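Local coordinates for protein xylulose kinase (Bifidobacterium adolescentis ATCC 15703, PDB 3I8B) that probably phosphorylates D-xylulose with ATP to give D-xylulose 5-phosphate, as a member of the FGGY family of carbohydrate kinases, at residues Thr12-Arg20 and Arg31-Gly40. Numbering follows the deposited sequence.
Sequences TSTQSCKVR and RFGQAKHPNG
His-37 ND1 donates to two carbonyls of the turn 13-15: to Thr-14 O at 3.1 Å, in the ring plane but well above the plane of that carbonyl, and weakly to Ser-13 O. The turn joins strands 6-12 and 16-23, and the contact spans the antiparallel hairpin 16-23/29-36 at one side of the actin-like ATPase sheet in the N-terminal domain. A chi1 of -68°, CG anti to the carbonyl carbon, carries the imidazole across to segment 12-20, edge to the turn oxygens and one face over Ser-16 C and Cys-17 N. His-37 NE2 lies 2.8 Å from a water that also bonds Thr-12 OG1, while Trp-48 of helix 46-58 meets the ring. With an alanine in place of His-37, Thr-14 O would probably lose its imidazole donor and keep a water, and Ser-16 and Cys-17 would lose the ring over them. Reciprocal backbone bonds of Cys-17 with Ala-35 and Val-19 with Gly-33 carry the ladder; His-37 N to Gln-15 O follows just past the strand ends. Lys-18 runs extended alongside Gln-34, Lys-18 CE 3.4 Å from Gln-34 NE2, and its NZ continues to a salt bridge with Glu-459. Phe-32 CZ lies 3.8 Å from Lys-18 CG, and Arg-20 CB sits at the ring edge, 4.1 Å from Phe-32 CD2.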
loop_
_atom_site.group_PDB
_atom_site.type_symbol
_atom_site.label_atom_id
_atom_site.label_comp_id
_atom_site.label_asym_id
_atom_site.label_seq_id
_atom_site.Cartn_x
_atom_site.Cartn_y
_atom_site.Cartn_z
ATOM N N THR A 12 -12.511 1.393 1.036
ATOM C CA THR A 12 -12.886 0.394 0.043
ATOM C C THR A 12 -11.664 -0.502 -0.226
ATOM O O THR A 12 -10.725 -0.116 -0.915
ATOM C CB THR A 12 -13.467 1.047 -1.225
ATOM O OG1 THR A 12 -13.934 0.039 -2.124
ATOM C CG2 THR A 12 -12.428 1.946 -1.935
ATOM N N SER A 13 -11.668 -1.683 0.380
ATOM C CA SER A 13 -10.549 -2.612 0.278
ATOM C C SER A 13 -10.917 -3.727 -0.687
ATOM O O SER A 13 -12.038 -3.777 -1.181
ATOM C CB SER A 13 -10.233 -3.214 1.650
ATOM O OG SER A 13 -11.317 -4.034 2.101
ATOM N N THR A 14 -9.975 -4.626 -0.967
ATOM C CA THR A 14 -10.282 -5.744 -1.838
ATOM C C THR A 14 -11.532 -6.474 -1.339
ATOM O O THR A 14 -12.452 -6.768 -2.111
ATOM C CB THR A 14 -9.080 -6.691 -1.947
ATOM O OG1 THR A 14 -7.934 -5.935 -2.368
ATOM C CG2 THR A 14 -9.357 -7.796 -2.953
ATOM N N GLN A 15 -11.591 -6.719 -0.035
ATOM C CA GLN A 15 -12.614 -7.605 0.505
ATOM C C GLN A 15 -13.963 -6.978 0.811
ATOM O O GLN A 15 -14.990 -7.662 0.726
ATOM C CB GLN A 15 -12.080 -8.360 1.722
ATOM C CG GLN A 15 -11.142 -9.481 1.319
ATOM C CD GLN A 15 -10.335 -10.014 2.484
ATOM O OE1 GLN A 15 -10.449 -11.187 2.849
ATOM N NE2 GLN A 15 -9.512 -9.154 3.078
ATOM N N SER A 16 -13.968 -5.684 1.130
ATOM C CA SER A 16 -15.191 -5.040 1.580
ATOM C C SER A 16 -15.124 -3.509 1.540
ATOM O O SER A 16 -14.067 -2.915 1.316
ATOM C CB SER A 16 -15.499 -5.475 3.018
ATOM O OG SER A 16 -14.589 -4.873 3.932
ATOM N N CYS A 17 -16.278 -2.888 1.776
ATOM C CA CYS A 17 -16.353 -1.457 1.965
ATOM C C CYS A 17 -16.749 -1.153 3.416
ATOM O O CYS A 17 -17.692 -1.727 3.936
ATOM C CB CYS A 17 -17.369 -0.846 1.010
ATOM S SG CYS A 17 -17.169 0.948 0.819
ATOM N N LYS A 18 -16.027 -0.249 4.060
ATOM C CA LYS A 18 -16.390 0.184 5.409
ATOM C C LYS A 18 -16.680 1.672 5.385
ATOM O O LYS A 18 -16.020 2.417 4.657
ATOM C CB LYS A 18 -15.267 -0.118 6.393
ATOM C CG LYS A 18 -15.083 -1.612 6.636
ATOM C CD LYS A 18 -13.737 -1.899 7.242
ATOM C CE LYS A 18 -13.598 -3.382 7.556
ATOM N NZ LYS A 18 -12.166 -3.667 7.835
ATOM N N VAL A 19 -17.673 2.100 6.163
ATOM C CA VAL A 19 -17.996 3.525 6.279
ATOM C C VAL A 19 -17.991 3.939 7.747
ATOM O O VAL A 19 -18.792 3.451 8.545
ATOM C CB VAL A 19 -19.364 3.866 5.663
ATOM C CG1 VAL A 19 -19.698 5.331 5.916
ATOM C CG2 VAL A 19 -19.378 3.575 4.160
ATOM N N ARG A 20 -17.073 4.821 8.113
ATOM C CA ARG A 20 -16.963 5.247 9.494
ATOM C C ARG A 20 -17.372 6.712 9.684
ATOM O O ARG A 20 -16.580 7.641 9.484
ATOM C CB ARG A 20 -15.550 5.018 10.003
ATOM C CG ARG A 20 -15.407 5.094 11.520
ATOM C CD ARG A 20 -13.931 5.101 11.835
ATOM N NE ARG A 20 -13.573 4.905 13.235
ATOM C CZ ARG A 20 -13.428 5.886 14.122
ATOM N NH1 ARG A 20 -13.674 7.144 13.776
ATOM N NH2 ARG A 20 -13.053 5.603 15.363
ATOM N N ARG A 31 -21.068 6.412 13.910
ATOM C CA ARG A 31 -21.772 5.271 13.306
ATOM C C ARG A 31 -20.811 4.487 12.414
ATOM O O ARG A 31 -19.768 5.005 12.010
ATOM C CB ARG A 31 -22.979 5.728 12.490
ATOM C CG ARG A 31 -23.833 6.773 13.203
ATOM C CD ARG A 31 -25.141 7.058 12.468
ATOM N NE ARG A 31 -24.942 7.785 11.213
ATOM C CZ ARG A 31 -24.950 9.114 11.088
ATOM N NH1 ARG A 31 -25.131 9.908 12.146
ATOM N NH2 ARG A 31 -24.765 9.656 9.892
ATOM N N PHE A 32 -21.165 3.246 12.106
ATOM C CA PHE A 32 -20.306 2.381 11.283
ATOM C C PHE A 32 -21.155 1.442 10.447
ATOM O O PHE A 32 -22.273 1.088 10.838
ATOM C CB PHE A 32 -19.357 1.587 12.173
ATOM C CG PHE A 32 -18.327 0.775 11.414
ATOM C CD1 PHE A 32 -18.534 -0.576 11.163
ATOM C CD2 PHE A 32 -17.136 1.350 11.011
ATOM C CE1 PHE A 32 -17.584 -1.327 10.479
ATOM C CE2 PHE A 32 -16.178 0.608 10.331
ATOM C CZ PHE A 32 -16.403 -0.732 10.068
ATOM N N GLY A 33 -20.629 1.047 9.290
ATOM C CA GLY A 33 -21.328 0.132 8.403
ATOM C C GLY A 33 -20.341 -0.528 7.455
ATOM O O GLY A 33 -19.268 0.020 7.180
ATOM N N GLN A 34 -20.695 -1.706 6.953
ATOM C CA GLN A 34 -19.747 -2.507 6.186
ATOM C C GLN A 34 -20.503 -3.463 5.265
ATOM O O GLN A 34 -21.584 -3.952 5.616
ATOM C CB GLN A 34 -18.829 -3.286 7.148
ATOM C CG GLN A 34 -17.884 -4.292 6.476
ATOM C CD GLN A 34 -16.979 -5.015 7.471
ATOM O OE1 GLN A 34 -16.541 -6.141 7.223
ATOM N NE2 GLN A 34 -16.688 -4.367 8.589
ATOM N N ALA A 35 -19.940 -3.713 4.085
ATOM C CA ALA A 35 -20.527 -4.650 3.133
ATOM C C ALA A 35 -19.421 -5.355 2.363
ATOM O O ALA A 35 -18.327 -4.814 2.221
ATOM C CB ALA A 35 -21.456 -3.931 2.179
ATOM N N LYS A 36 -19.719 -6.553 1.861
ATOM C CA LYS A 36 -18.721 -7.414 1.228
ATOM C C LYS A 36 -18.551 -7.156 -0.256
ATOM O O LYS A 36 -19.514 -6.852 -0.954
ATOM C CB LYS A 36 -19.105 -8.892 1.402
ATOM C CG LYS A 36 -19.053 -9.402 2.821
ATOM C CD LYS A 36 -17.632 -9.753 3.229
ATOM C CE LYS A 36 -17.629 -10.672 4.445
ATOM N NZ LYS A 36 -16.275 -11.238 4.691
ATOM N N HIS A 37 -17.317 -7.308 -0.730
ATOM C CA HIS A 37 -17.020 -7.383 -2.159
ATOM C C HIS A 37 -16.914 -8.848 -2.567
ATOM O O HIS A 37 -16.568 -9.691 -1.743
ATOM C CB HIS A 37 -15.686 -6.690 -2.475
ATOM C CG HIS A 37 -15.710 -5.207 -2.299
ATOM N ND1 HIS A 37 -14.572 -4.462 -2.070
ATOM C CD2 HIS A 37 -16.741 -4.320 -2.309
ATOM C CE1 HIS A 37 -14.898 -3.187 -1.952
ATOM N NE2 HIS A 37 -16.210 -3.077 -2.102
ATOM N N PRO A 38 -17.195 -9.156 -3.844
ATOM C CA PRO A 38 -16.951 -10.510 -4.364
ATOM C C PRO A 38 -15.472 -10.882 -4.248
ATOM O O PRO A 38 -14.611 -10.005 -4.242
ATOM C CB PRO A 38 -17.334 -10.401 -5.849
ATOM C CG PRO A 38 -18.167 -9.133 -5.955
ATOM C CD PRO A 38 -17.665 -8.224 -4.888
ATOM N N ASN A 39 -15.172 -12.171 -4.134
ATOM C CA ASN A 39 -13.785 -12.613 -4.159
ATOM C C ASN A 39 -13.223 -12.498 -5.576
ATOM O O ASN A 39 -13.977 -12.410 -6.553
ATOM C CB ASN A 39 -13.673 -14.058 -3.668
ATOM C CG ASN A 39 -14.354 -14.269 -2.331
ATOM O OD1 ASN A 39 -15.202 -15.156 -2.189
ATOM N ND2 ASN A 39 -13.996 -13.448 -1.344
ATOM N N GLY A 40 -11.902 -12.511 -5.695
ATOM C CA GLY A 40 -11.285 -12.397 -7.001
ATOM C C GLY A 40 -10.218 -11.325 -7.059
ATOM O O GLY A 40 -10.257 -10.334 -6.310
HETATM O O HOH W 1 -16.525 -0.268 -2.001
HETATM O O HOH W 2 -12.775 -9.695 -2.182
HETATM O O HOH W 3 -13.117 -11.055 3.514
#